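Local coordinates for phage-related protein (Bordetella bronchiseptica RB50, PDB 3BJQ) that probably serves as a major capsid protein, many copies of which would assemble into the shell that encloses phage DNA, at residues L180-K185 and E220-G225; V245-V250 and Y306-A311; A122-C127 and G238-P243; A189-P194 and A205-I210; S27-K32 and I118-H123. One frame throughout, in Å; residues are numbered along the deposited sequence.

Contact 1 of 5, residues L180-K185 and E220-G225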
# COMPACT_ATOMS: atom_id res chain seq x y z
N LEU E 180 -38.49 23.70 -9.33
CA LEU E 180 -39.14 24.91 -9.85
C LEU E 180 -38.05 25.75 -10.49
O LEU E 180 -37.06 26.05 -9.85
CB LEU E 180 -39.88 25.67 -8.73
CG LEU E 180 -40.89 26.77 -9.15
CD1 LEU E 180 -42.02 26.88 -8.14
CD2 LEU E 180 -40.19 28.08 -9.28
N MSE E 181 -38.21 26.05 -11.79
CA MSE E 181 -37.32 26.92 -12.53
C MSE E 181 -37.93 28.32 -12.62
O MSE E 181 -38.96 28.52 -13.24
CB MSE E 181 -37.11 26.37 -13.96
CG MSE E 181 -35.96 26.96 -14.73
SE MSE E 181 -36.12 28.78 -15.35
CE MSE E 181 -37.68 28.63 -16.43
N LEU E 182 -37.28 29.30 -11.99
CA LEU E 182 -37.64 30.71 -12.13
C LEU E 182 -36.62 31.35 -13.06
O LEU E 182 -35.42 31.35 -12.75
CB LEU E 182 -37.54 31.44 -10.80
CG LEU E 182 -38.41 30.98 -9.64
CD1 LEU E 182 -38.11 31.80 -8.42
CD2 LEU E 182 -39.87 31.12 -10.02
N SER E 183 -37.07 31.94 -14.16
CA SER E 183 -36.17 32.73 -14.97
C SER E 183 -35.75 33.96 -14.18
O SER E 183 -36.45 34.39 -13.28
CB SER E 183 -36.83 33.19 -16.25
OG SER E 183 -37.95 34.04 -15.96
N ARG E 184 -34.61 34.52 -14.54
CA ARG E 184 -34.07 35.72 -13.92
C ARG E 184 -35.16 36.80 -13.78
O ARG E 184 -35.33 37.38 -12.70
CB ARG E 184 -32.94 36.20 -14.83
CG ARG E 184 -32.11 37.35 -14.34
CD ARG E 184 -30.94 37.57 -15.32
NE ARG E 184 -31.38 38.17 -16.57
CZ ARG E 184 -31.17 39.44 -16.91
NH1 ARG E 184 -30.50 40.27 -16.11
NH2 ARG E 184 -31.62 39.90 -18.07
N LYS E 185 -35.88 37.04 -14.87
CA LYS E 185 -36.97 38.01 -14.89
C LYS E 185 -38.12 37.66 -13.95
O LYS E 185 -38.65 38.54 -13.28
CB LYS E 185 -37.52 38.14 -16.30
CG LYS E 185 -36.64 38.97 -17.21
CD LYS E 185 -37.14 38.89 -18.65
CE LYS E 185 -36.50 39.96 -19.53
NZ LYS E 185 -35.05 40.14 -19.26
N GLU E 220 -39.01 21.25 -3.30
CA GLU E 220 -37.69 20.79 -2.90
C GLU E 220 -36.55 21.70 -3.33
O GLU E 220 -35.67 22.03 -2.55
CB GLU E 220 -37.45 19.40 -3.47
CG GLU E 220 -36.20 18.71 -2.97
CD GLU E 220 -36.12 17.29 -3.49
OE1 GLU E 220 -36.63 16.39 -2.79
OE2 GLU E 220 -35.59 17.09 -4.61
N GLU E 221 -36.54 22.08 -4.60
CA GLU E 221 -35.44 22.84 -5.13
C GLU E 221 -35.93 23.87 -6.13
O GLU E 221 -36.75 23.56 -6.98
CB GLU E 221 -34.45 21.89 -5.78
CG GLU E 221 -33.18 22.56 -6.31
CD GLU E 221 -32.08 21.56 -6.61
OE1 GLU E 221 -32.36 20.34 -6.63
OE2 GLU E 221 -30.93 22.01 -6.83
N ILE E 222 -35.43 25.09 -6.00
CA ILE E 222 -35.71 26.17 -6.95
C ILE E 222 -34.40 26.44 -7.66
O ILE E 222 -33.38 26.64 -7.01
CB ILE E 222 -36.20 27.47 -6.23
CG1 ILE E 222 -37.53 27.21 -5.54
CG2 ILE E 222 -36.30 28.67 -7.24
CD1 ILE E 222 -38.18 28.46 -4.88
N VAL E 223 -34.43 26.42 -8.99
CA VAL E 223 -33.26 26.74 -9.81
C VAL E 223 -33.58 28.00 -10.61
O VAL E 223 -34.72 28.21 -11.01
CB VAL E 223 -32.82 25.53 -10.67
CG1 VAL E 223 -32.48 24.34 -9.76
CG2 VAL E 223 -33.86 25.14 -11.70
N VAL E 224 -32.59 28.88 -10.77
CA VAL E 224 -32.78 30.13 -11.47
C VAL E 224 -32.10 30.12 -12.84
O VAL E 224 -30.91 29.85 -12.94
CB VAL E 224 -32.22 31.32 -10.67
CG1 VAL E 224 -32.57 32.63 -11.39
CG2 VAL E 224 -32.77 31.30 -9.22
N GLY E 225 -32.88 30.46 -13.87
CA GLY E 225 -32.39 30.51 -15.25
C GLY E 225 -31.75 31.83 -15.55
O GLY E 225 -32.43 32.75 -15.98
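L180 and I222 open a parallel beta ladder that continues through M181 with V223 and L182 with V224 to S183 with G225. Four N-H groups, those of L180, V223, L182 and G225, bind in turn the carbonyls of E221, L180, V223 and L182. A longer fifth bond, R184 N to G225 O at 3.2 Å, comes from above the carbonyl plane, where the chain is already turning into helix 184-191.

Side chains alternate between the two faces, and apolar types suit both. On one face L182 CD1 rests on I222 CG2 at 3.8 Å, while V224 CG1 lies 3.4 Å from L182 O. On the other, the selenomethionine M181 crosses V223 at about a right angle, its CG 4.1 Å from V223 CG2. Bends at chi2 (-71°) and chi3 (-59°) turn its tip forward along the strand, toward G225, placing SE 3.9 Å from G225 N; glycine, lacking a side chain, lets the large selenium come this close to the backbone.

Further out, S183 acts as N-cap: its hydroxyl binds A186 N and also D244 O. R184 and K185 both form salt bridges with D239, and E221 with K33.

The connection between these strands is a beta-alpha-beta crossover. L187 of helix 184-191 and L213 of helix 210-217 pack on the L182 face, I30 and W241 on the M181 face, and strand 245-248 flanks 179-183 on its far edge.

Contact 2 of 5, residues V245-V250 and Y306-A311; sequences VWLGYV and YLIEDA
V245 and I308 face each other as a hydrogen-bonded antiparallel pair, as do L247 and Y306, with W246 and L307 forming the non-hydrogen-bonded pair between them. The two bonds of the first pair are fairly straight, V245 N to I308 O at 3.0 Å and I308 N to V245 O at 2.9 Å. In the second, the link from Y306 N to L247 O is noticeably bent, 130° at the hydrogen.

The side chain of V245 shows how the apolar face is filled. Its CB lies 4.0 Å from I308 CB, the two beta-branched residues standing side by side and pointing the same way. From there the branches part: CG1, anti to the backbone N (chi1 173°), meets I308 CD1 at 4.0 Å, whereas CG2 reaches past the strand end to A311 CB at 3.7 Å. L247 CD1 approaches the same I308 CD1 diagonally, and A165 of helix 158-173 packs over L247 and Y306.

On the opposite face W246 lays its CD1 3.5 Å from Y306 O, with G248 N over one face of the indole near the rim and V250 CG2 in plane at the edge. F263 meets this ring edge-to-face, and NE1 has a weak hydrogen bond to Y137 OH.

All polar links between the two segments are backbone bonds; with mostly apolar side chains meeting across them, the strands can lie buried.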
# COMPACT_ATOMS: atom_id res chain seq x y z
N VAL E 245 -41.62 30.62 -16.20
CA VAL E 245 -41.51 29.82 -14.99
C VAL E 245 -41.90 28.41 -15.38
O VAL E 245 -42.75 28.24 -16.24
CB VAL E 245 -42.41 30.37 -13.89
CG1 VAL E 245 -42.45 29.43 -12.68
CG2 VAL E 245 -41.91 31.78 -13.52
N TRP E 246 -41.23 27.42 -14.80
CA TRP E 246 -41.51 26.02 -15.12
C TRP E 246 -41.47 25.21 -13.83
O TRP E 246 -40.71 25.54 -12.93
CB TRP E 246 -40.48 25.52 -16.12
CG TRP E 246 -40.53 24.05 -16.43
CD1 TRP E 246 -41.17 23.45 -17.48
CD2 TRP E 246 -39.89 22.99 -15.69
NE1 TRP E 246 -40.98 22.10 -17.44
CE2 TRP E 246 -40.20 21.79 -16.35
CE3 TRP E 246 -39.09 22.95 -14.54
CZ2 TRP E 246 -39.74 20.54 -15.90
CZ3 TRP E 246 -38.64 21.72 -14.08
CH2 TRP E 246 -38.96 20.53 -14.77
N LEU E 247 -42.29 24.17 -13.74
CA LEU E 247 -42.28 23.25 -12.60
C LEU E 247 -42.24 21.83 -13.11
O LEU E 247 -42.88 21.52 -14.09
CB LEU E 247 -43.57 23.33 -11.81
CG LEU E 247 -43.73 24.30 -10.66
CD1 LEU E 247 -44.15 25.70 -11.15
CD2 LEU E 247 -44.79 23.69 -9.76
N GLY E 248 -41.58 20.93 -12.38
CA GLY E 248 -41.57 19.55 -12.81
C GLY E 248 -41.16 18.59 -11.73
O GLY E 248 -40.60 18.99 -10.70
N TYR E 249 -41.50 17.33 -11.95
CA TYR E 249 -40.94 16.23 -11.20
C TYR E 249 -39.76 15.73 -12.02
O TYR E 249 -39.94 15.26 -13.15
CB TYR E 249 -41.93 15.08 -10.95
CG TYR E 249 -41.21 13.90 -10.36
CD1 TYR E 249 -40.83 13.90 -9.04
CD2 TYR E 249 -40.82 12.82 -11.16
CE1 TYR E 249 -40.12 12.83 -8.50
CE2 TYR E 249 -40.10 11.76 -10.63
CZ TYR E 249 -39.76 11.76 -9.29
OH TYR E 249 -39.06 10.70 -8.74
N VAL E 250 -38.56 15.89 -11.46
CA VAL E 250 -37.30 15.42 -12.05
C VAL E 250 -36.73 14.44 -11.04
O VAL E 250 -36.57 14.78 -9.84
CB VAL E 250 -36.32 16.59 -12.26
CG1 VAL E 250 -35.03 16.13 -12.99
CG2 VAL E 250 -37.00 17.69 -13.06
N TYR E 306 -44.83 21.38 -16.18
CA TYR E 306 -45.84 22.42 -16.28
C TYR E 306 -45.18 23.74 -16.68
O TYR E 306 -44.25 24.18 -16.02
CB TYR E 306 -46.55 22.55 -14.94
CG TYR E 306 -47.79 23.43 -14.96
CD1 TYR E 306 -47.68 24.81 -14.89
CD2 TYR E 306 -49.06 22.87 -15.03
CE1 TYR E 306 -48.79 25.61 -14.91
CE2 TYR E 306 -50.18 23.66 -15.04
CZ TYR E 306 -50.05 25.04 -14.98
OH TYR E 306 -51.14 25.86 -14.99
N LEU E 307 -45.66 24.37 -17.74
CA LEU E 307 -45.10 25.63 -18.21
C LEU E 307 -46.00 26.85 -17.93
O LEU E 307 -47.19 26.85 -18.28
CB LEU E 307 -44.86 25.51 -19.70
CG LEU E 307 -44.27 26.72 -20.43
CD1 LEU E 307 -42.86 27.09 -19.91
CD2 LEU E 307 -44.30 26.42 -21.90
N ILE E 308 -45.41 27.88 -17.32
CA ILE E 308 -46.08 29.16 -17.07
C ILE E 308 -45.36 30.19 -17.92
O ILE E 308 -44.35 30.75 -17.50
CB ILE E 308 -45.97 29.57 -15.58
CG1 ILE E 308 -46.63 28.54 -14.67
CG2 ILE E 308 -46.61 30.95 -15.34
CD1 ILE E 308 -46.40 28.81 -13.19
N GLU E 309 -45.88 30.47 -19.12
CA GLU E 309 -45.23 31.41 -20.02
C GLU E 309 -45.45 32.88 -19.62
O GLU E 309 -46.52 33.25 -19.16
CB GLU E 309 -45.78 31.29 -21.44
CG GLU E 309 -45.62 29.99 -22.15
CD GLU E 309 -46.08 30.11 -23.60
OE1 GLU E 309 -45.29 30.64 -24.42
OE2 GLU E 309 -47.23 29.70 -23.91
N ASP E 310 -44.41 33.69 -19.84
CA ASP E 310 -44.46 35.15 -19.72
C ASP E 310 -44.64 35.75 -18.33
O ASP E 310 -44.96 36.94 -18.20
CB ASP E 310 -45.47 35.71 -20.73
CG ASP E 310 -45.09 35.36 -22.17
OD1 ASP E 310 -43.90 35.04 -22.38
OD2 ASP E 310 -45.98 35.39 -23.05
N ALA E 311 -44.40 34.96 -17.29
CA ALA E 311 -44.50 35.46 -15.92
C ALA E 311 -43.69 36.74 -15.73
O ALA E 311 -44.15 37.70 -15.12
CB ALA E 311 -44.04 34.39 -14.95

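Contact 3 of 5, residues A122-C127 and G238-P243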
# COMPACT_ATOMS: atom_id res chain seq x y z
N ALA E 122 -24.39 25.23 -25.21
CA ALA E 122 -25.27 24.68 -26.26
C ALA E 122 -26.32 23.77 -25.62
O ALA E 122 -27.49 23.80 -25.99
CB ALA E 122 -24.47 23.91 -27.27
N HIS E 123 -25.90 22.97 -24.64
CA HIS E 123 -26.83 22.11 -23.89
C HIS E 123 -27.89 22.93 -23.15
O HIS E 123 -29.06 22.59 -23.15
CB HIS E 123 -26.04 21.24 -22.91
CG HIS E 123 -26.90 20.38 -22.06
ND1 HIS E 123 -27.26 20.73 -20.78
CD2 HIS E 123 -27.50 19.20 -22.32
CE1 HIS E 123 -28.03 19.79 -20.27
NE2 HIS E 123 -28.19 18.85 -21.18
N GLU E 124 -27.45 24.00 -22.51
CA GLU E 124 -28.35 24.90 -21.82
C GLU E 124 -29.44 25.43 -22.75
O GLU E 124 -30.62 25.48 -22.39
CB GLU E 124 -27.56 26.09 -21.23
CG GLU E 124 -28.40 26.96 -20.26
CD GLU E 124 -28.54 26.34 -18.83
OE1 GLU E 124 -28.19 25.15 -18.66
OE2 GLU E 124 -28.97 27.04 -17.88
N HIS E 125 -29.04 25.83 -23.94
CA HIS E 125 -29.99 26.35 -24.91
C HIS E 125 -30.97 25.27 -25.43
O HIS E 125 -32.17 25.52 -25.58
CB HIS E 125 -29.23 27.00 -26.07
CG HIS E 125 -30.14 27.69 -27.03
ND1 HIS E 125 -30.85 27.02 -28.01
CD2 HIS E 125 -30.51 28.99 -27.13
CE1 HIS E 125 -31.59 27.88 -28.69
NE2 HIS E 125 -31.41 29.09 -28.17
N GLU E 126 -30.47 24.07 -25.69
CA GLU E 126 -31.34 22.98 -26.14
C GLU E 126 -32.34 22.54 -25.07
O GLU E 126 -33.44 22.12 -25.38
CB GLU E 126 -30.56 21.79 -26.66
CG GLU E 126 -30.66 21.68 -28.18
CD GLU E 126 -32.14 21.82 -28.66
OE1 GLU E 126 -33.03 21.12 -28.10
OE2 GLU E 126 -32.41 22.65 -29.55
N CYS E 127 -31.94 22.61 -23.82
CA CYS E 127 -32.83 22.30 -22.73
C CYS E 127 -33.98 23.32 -22.64
O CYS E 127 -35.15 22.95 -22.52
CB CYS E 127 -32.06 22.28 -21.42
SG CYS E 127 -30.98 20.84 -21.24
N GLY E 238 -29.82 37.90 -24.97
CA GLY E 238 -31.15 37.33 -24.66
C GLY E 238 -31.10 36.28 -23.57
O GLY E 238 -30.16 35.47 -23.51
N ASP E 239 -32.11 36.26 -22.70
CA ASP E 239 -32.17 35.27 -21.62
C ASP E 239 -32.53 33.92 -22.19
O ASP E 239 -33.58 33.78 -22.82
CB ASP E 239 -33.22 35.65 -20.57
CG ASP E 239 -32.92 36.96 -19.85
OD1 ASP E 239 -31.80 37.44 -19.92
OD2 ASP E 239 -33.81 37.52 -19.20
N VAL E 240 -31.71 32.91 -21.90
CA VAL E 240 -31.93 31.56 -22.41
C VAL E 240 -33.29 31.01 -21.89
O VAL E 240 -34.01 30.32 -22.60
CB VAL E 240 -30.73 30.64 -22.03
CG1 VAL E 240 -30.99 29.18 -22.43
CG2 VAL E 240 -29.43 31.16 -22.64
N TRP E 241 -33.62 31.32 -20.64
CA TRP E 241 -34.84 30.79 -20.01
C TRP E 241 -36.01 31.78 -20.10
O TRP E 241 -37.04 31.62 -19.41
CB TRP E 241 -34.54 30.37 -18.57
CG TRP E 241 -33.57 29.28 -18.56
CD1 TRP E 241 -32.23 29.41 -18.46
CD2 TRP E 241 -33.84 27.88 -18.72
NE1 TRP E 241 -31.63 28.18 -18.56
CE2 TRP E 241 -32.59 27.22 -18.71
CE3 TRP E 241 -35.01 27.12 -18.87
CZ2 TRP E 241 -32.47 25.82 -18.81
CZ3 TRP E 241 -34.90 25.73 -18.97
CH2 TRP E 241 -33.64 25.10 -18.95
N GLY E 242 -35.85 32.78 -20.96
CA GLY E 242 -36.89 33.73 -21.29
C GLY E 242 -37.50 34.39 -20.07
O GLY E 242 -36.81 34.56 -19.05
N PRO E 243 -38.78 34.79 -20.18
CA PRO E 243 -39.48 35.38 -19.05
C PRO E 243 -40.35 34.35 -18.31
O PRO E 243 -41.27 34.71 -17.58
CB PRO E 243 -40.36 36.42 -19.74
CG PRO E 243 -40.72 35.79 -21.04
CD PRO E 243 -39.63 34.78 -21.38
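A type I beta turn from D239 to G242, closed by G242 N to D239 O at 3.1 Å, carries V240 and W241 up to helix 105-131, where the CA atoms of V240 and H125 come within 6.1 Å. Glycine suits the last place of the turn, where phi is positive.

E124 makes the polar link. Its chain leaves the helix with CG anti to the backbone N and then bends at chi2 (79°), presenting OE2 to the indole of W241. NE1 donates to OE2 over 3.0 Å, with 153° at the hydrogen. The oxygen lies close to the ring plane, but the indole nitrogen stands well above the plane of the carboxylate, and the two flat groups are turned 83° apart. A reason is suggested by the second shell: I30 N also binds OE2 and G31 N binds OE1, so these two backbone groups probably fix the rotation of the carboxylate.

Apolar contacts add to this bond. V240 CG1 packs on the helix backbone, 3.7 Å from E124 O and 3.9 Å from H125 CA, and also lies over one face of the W241 ring near its rim. At the far end of the indole, CH2 touches C127 CB at 4.1 Å; the small C127 leaves room for the broad benzo end.

Three N-H donors thus share one buried carboxylate. Such a set would probably stabilise its charged form, and it lets a single glutamate of the long helix tie together the 241 turn and the loop at I30.

Contact 4 of 5, residues A189-P194 and A205-I210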
# COMPACT_ATOMS: atom_id res chain seq x y z
N ALA E 189 -39.38 39.75 -10.52
CA ALA E 189 -40.77 40.10 -10.31
C ALA E 189 -41.20 39.68 -8.91
O ALA E 189 -41.98 40.38 -8.26
CB ALA E 189 -41.66 39.46 -11.35
N CYS E 190 -40.69 38.56 -8.44
CA CYS E 190 -41.01 38.09 -7.10
C CYS E 190 -40.36 38.88 -5.96
O CYS E 190 -40.93 38.96 -4.87
CB CYS E 190 -40.60 36.62 -6.94
SG CYS E 190 -41.56 35.47 -7.90
N LYS E 191 -39.18 39.45 -6.19
CA LYS E 191 -38.36 40.03 -5.10
C LYS E 191 -39.13 40.98 -4.18
O LYS E 191 -38.96 40.95 -2.96
CB LYS E 191 -37.13 40.75 -5.69
CG LYS E 191 -36.19 41.32 -4.62
CD LYS E 191 -34.79 41.66 -5.15
CE LYS E 191 -33.85 41.98 -3.96
NZ LYS E 191 -32.67 42.78 -4.34
N TYR E 192 -39.96 41.83 -4.77
CA TYR E 192 -40.77 42.78 -3.99
C TYR E 192 -42.24 42.64 -4.34
O TYR E 192 -42.98 43.63 -4.25
CB TYR E 192 -40.33 44.23 -4.25
CG TYR E 192 -38.88 44.53 -3.94
CD1 TYR E 192 -38.42 44.60 -2.63
CD2 TYR E 192 -37.97 44.77 -4.97
CE1 TYR E 192 -37.10 44.86 -2.35
CE2 TYR E 192 -36.64 45.04 -4.70
CZ TYR E 192 -36.22 45.09 -3.39
OH TYR E 192 -34.90 45.37 -3.12
N HIS E 193 -42.69 41.45 -4.74
CA HIS E 193 -44.11 41.31 -5.10
C HIS E 193 -44.92 41.57 -3.85
O HIS E 193 -44.67 40.93 -2.85
CB HIS E 193 -44.43 39.92 -5.65
CG HIS E 193 -45.80 39.82 -6.23
ND1 HIS E 193 -46.93 39.71 -5.46
CD2 HIS E 193 -46.22 39.89 -7.52
CE1 HIS E 193 -47.99 39.69 -6.24
NE2 HIS E 193 -47.59 39.81 -7.49
N PRO E 194 -45.90 42.52 -3.90
CA PRO E 194 -46.61 42.92 -2.68
C PRO E 194 -47.34 41.79 -1.94
O PRO E 194 -47.44 41.83 -0.71
CB PRO E 194 -47.59 43.99 -3.20
CG PRO E 194 -47.77 43.68 -4.63
CD PRO E 194 -46.40 43.26 -5.07
N ALA E 205 -38.85 41.23 7.18
CA ALA E 205 -38.18 41.02 5.91
C ALA E 205 -38.64 42.06 4.88
O ALA E 205 -39.81 42.44 4.88
CB ALA E 205 -38.44 39.62 5.42
N GLU E 206 -37.74 42.50 4.02
CA GLU E 206 -38.10 43.51 3.00
C GLU E 206 -37.97 43.09 1.54
O GLU E 206 -38.29 43.89 0.65
CB GLU E 206 -37.36 44.83 3.26
CG GLU E 206 -35.88 44.75 3.27
CD GLU E 206 -35.21 46.10 3.44
OE1 GLU E 206 -35.91 47.10 3.72
OE2 GLU E 206 -33.97 46.15 3.28
N SER E 207 -37.51 41.87 1.28
CA SER E 207 -37.48 41.34 -0.07
C SER E 207 -37.58 39.83 -0.01
O SER E 207 -37.38 39.23 1.04
CB SER E 207 -36.22 41.78 -0.81
OG SER E 207 -35.09 41.14 -0.31
N ILE E 208 -37.92 39.21 -1.15
CA ILE E 208 -38.10 37.77 -1.24
C ILE E 208 -36.87 37.04 -1.81
O ILE E 208 -36.32 37.44 -2.85
CB ILE E 208 -39.31 37.41 -2.17
CG1 ILE E 208 -40.60 38.13 -1.73
CG2 ILE E 208 -39.51 35.90 -2.21
CD1 ILE E 208 -41.08 37.83 -0.34
N THR E 209 -36.51 35.94 -1.16
CA THR E 209 -35.39 35.12 -1.55
C THR E 209 -35.82 33.70 -1.92
O THR E 209 -36.89 33.26 -1.49
CB THR E 209 -34.40 35.00 -0.39
OG1 THR E 209 -35.04 34.30 0.69
CG2 THR E 209 -33.90 36.40 0.07
N ILE E 210 -34.96 32.98 -2.65
CA ILE E 210 -35.19 31.60 -3.09
C ILE E 210 -35.57 30.71 -1.91
O ILE E 210 -36.53 29.96 -1.99
CB ILE E 210 -33.94 31.02 -3.79
CG1 ILE E 210 -33.71 31.75 -5.10
CG2 ILE E 210 -34.08 29.55 -4.08
CD1 ILE E 210 -34.95 31.77 -5.98
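K191 and I208 are joined by a short, well-directed backbone bond: I208 N meets K191 O at 2.7 Å, in the carbonyl plane and on a lone pair. The same oxygen receives a CA-H contact from S207 CA at 3.3 Å. Here the packing is close. I208 points its CB at helix 184-191, and CG1, set beside the backbone N (chi1 -54°), lies 3.3 Å from C190 O, an atom that accepts the N-H of H193. A branched aliphatic residue fits this buried spot, covering the carbonyls of C190 and K191.

The outer side, where Y192 is exposed to solvent, holds only edge and methylene contacts. Y192 turns its ring edge to E206 O, nearly in plane, with CD1 3.4 Å from it, and CE1 touches S207 CB at 3.6 Å. K191 CG lies over one face of this tyrosine ring toward its rim, and the same CG reaches S207 CB at 3.8 Å. The extended lysine then runs on to a salt bridge between NZ and E218 of a second subunit; E206 likewise pairs with R199 of that subunit. Long charged side chains suit such a boundary.

Both ends lead into helices: H193 caps K195 N at the start of helix 194-199, and T209, more weakly, M212 N in helix 210-217. I208 is wedged among L196, I197 and L213, while I210 packs on I222 and V224 of strand 221-230.

Contact 5 of 5, residues S27-K32 and I118-H123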
# COMPACT_ATOMS: atom_id res chain seq x y z
N SER E 27 -22.01 25.66 -12.30
CA SER E 27 -23.04 25.77 -11.29
C SER E 27 -24.20 26.73 -11.61
O SER E 27 -25.29 26.56 -11.09
CB SER E 27 -22.41 26.16 -9.95
OG SER E 27 -21.88 27.48 -10.06
N THR E 28 -23.98 27.72 -12.48
CA THR E 28 -25.05 28.65 -12.82
C THR E 28 -25.90 28.18 -14.02
O THR E 28 -26.93 28.81 -14.34
CB THR E 28 -24.55 30.09 -13.04
OG1 THR E 28 -23.88 30.20 -14.30
CG2 THR E 28 -23.65 30.53 -11.88
N LEU E 29 -25.47 27.10 -14.69
CA LEU E 29 -26.26 26.50 -15.76
C LEU E 29 -27.17 25.45 -15.11
O LEU E 29 -26.71 24.66 -14.30
CB LEU E 29 -25.38 25.88 -16.84
CG LEU E 29 -24.38 26.83 -17.52
CD1 LEU E 29 -23.68 26.09 -18.62
CD2 LEU E 29 -25.05 28.05 -18.08
N ILE E 30 -28.45 25.46 -15.46
CA ILE E 30 -29.43 24.64 -14.76
C ILE E 30 -30.11 23.58 -15.64
O ILE E 30 -30.95 22.84 -15.15
CB ILE E 30 -30.49 25.53 -14.05
CG1 ILE E 30 -31.23 26.42 -15.06
CG2 ILE E 30 -29.80 26.41 -12.98
CD1 ILE E 30 -32.62 26.81 -14.67
N GLY E 31 -29.71 23.47 -16.91
CA GLY E 31 -30.31 22.50 -17.84
C GLY E 31 -30.32 21.07 -17.34
O GLY E 31 -31.32 20.36 -17.47
N LYS E 32 -29.23 20.65 -16.73
CA LYS E 32 -29.11 19.30 -16.16
C LYS E 32 -29.99 19.09 -14.93
O LYS E 32 -30.17 17.97 -14.48
CB LYS E 32 -27.65 18.98 -15.85
CG LYS E 32 -26.76 19.06 -17.07
CD LYS E 32 -25.27 18.90 -16.77
CE LYS E 32 -24.51 18.56 -18.05
NZ LYS E 32 -23.04 18.31 -17.87
N ILE E 118 -18.32 25.57 -24.16
CA ILE E 118 -19.08 25.70 -25.39
C ILE E 118 -20.19 24.66 -25.46
O ILE E 118 -21.32 24.97 -25.81
CB ILE E 118 -18.16 25.49 -26.61
CG1 ILE E 118 -17.20 26.67 -26.78
CG2 ILE E 118 -18.98 25.34 -27.87
CD1 ILE E 118 -17.56 27.59 -27.94
N MSE E 119 -19.86 23.41 -25.13
CA MSE E 119 -20.85 22.34 -25.13
C MSE E 119 -21.89 22.53 -24.05
O MSE E 119 -23.06 22.15 -24.20
CB MSE E 119 -20.16 20.98 -24.96
CG MSE E 119 -19.43 20.52 -26.21
SE MSE E 119 -18.22 19.03 -25.91
CE MSE E 119 -17.56 18.84 -27.75
N ALA E 120 -21.47 23.09 -22.93
CA ALA E 120 -22.36 23.34 -21.80
C ALA E 120 -23.41 24.39 -22.10
O ALA E 120 -24.59 24.27 -21.71
CB ALA E 120 -21.55 23.72 -20.60
N LEU E 121 -23.00 25.42 -22.83
CA LEU E 121 -23.89 26.50 -23.18
C LEU E 121 -24.86 26.04 -24.26
O LEU E 121 -26.02 26.42 -24.25
CB LEU E 121 -23.06 27.73 -23.62
CG LEU E 121 -23.65 29.13 -23.45
CD1 LEU E 121 -24.29 29.33 -22.07
CD2 LEU E 121 -22.57 30.20 -23.71
N ALA E 122 -24.39 25.23 -25.21
CA ALA E 122 -25.27 24.68 -26.26
C ALA E 122 -26.32 23.77 -25.62
O ALA E 122 -27.49 23.80 -25.99
CB ALA E 122 -24.47 23.91 -27.27
N HIS E 123 -25.90 22.97 -24.64
CA HIS E 123 -26.83 22.11 -23.89
C HIS E 123 -27.89 22.93 -23.15
O HIS E 123 -29.06 22.59 -23.15
CB HIS E 123 -26.04 21.24 -22.91
CG HIS E 123 -26.90 20.38 -22.06
ND1 HIS E 123 -27.26 20.73 -20.78
CD2 HIS E 123 -27.50 19.20 -22.32
CE1 HIS E 123 -28.03 19.79 -20.27
NE2 HIS E 123 -28.19 18.85 -21.18
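L29 has CG anti to its carbonyl carbon (chi1 -58°) and an extended chi2, which sends CD1 at helix 105-131 and CD2 off beside L121; K32, with a similar chi1 and a straight chain beyond, runs across the ring that H123 extends from that helix with chi1 near 180°.

At L29 the meeting is mainly apolar. CD1 sits 3.8 Å from A120 CB and 3.7 Å from A120 O, while CD2 approaches L121 CD1 at 4.3 Å. Small alanine lets the leucine come close to the helix backbone.

At the other end K32 crosses the imidazole at about a right angle. Its CG lies 3.5 Å from H123 CE1 and its CE over one face, while K32 N lies in plane at the edge. G31, with no side chain, lets its C approach the same CE1 at 3.9 Å.

No hydrogen bond spans the two segments. H123 NE2 binds T266 OG1, and K32 NZ a tetraethylene glycol probably from the crystallisation liquor. Methyls at L29 and methylenes at K32 thus do most of the touching, and the ammonium, 5.7 Å from H123 ND1, would if anything disfavour a protonated imidazole.

In the fold
From the N terminus, residues 27-32 open the first loop, and contact 5 closes it on the long helix 105-131. Contact 3 begins where that stretch of helix ends, sharing A122 and H123, and closes a larger loop at 238-243. Within that loop lies contact 1, and within contact 1 lies contact 4, three successive enclosures. Contact 2 follows in series, and no contacts cross. Contacts 1 and 2 are neighbours in one mixed sheet, joined by M181 and W246; contact 3 links its edge to the long helix, and contact 4 ties up the helices of the crossover toward a second subunit. The pattern is consistent with the HK97-like capsid fold.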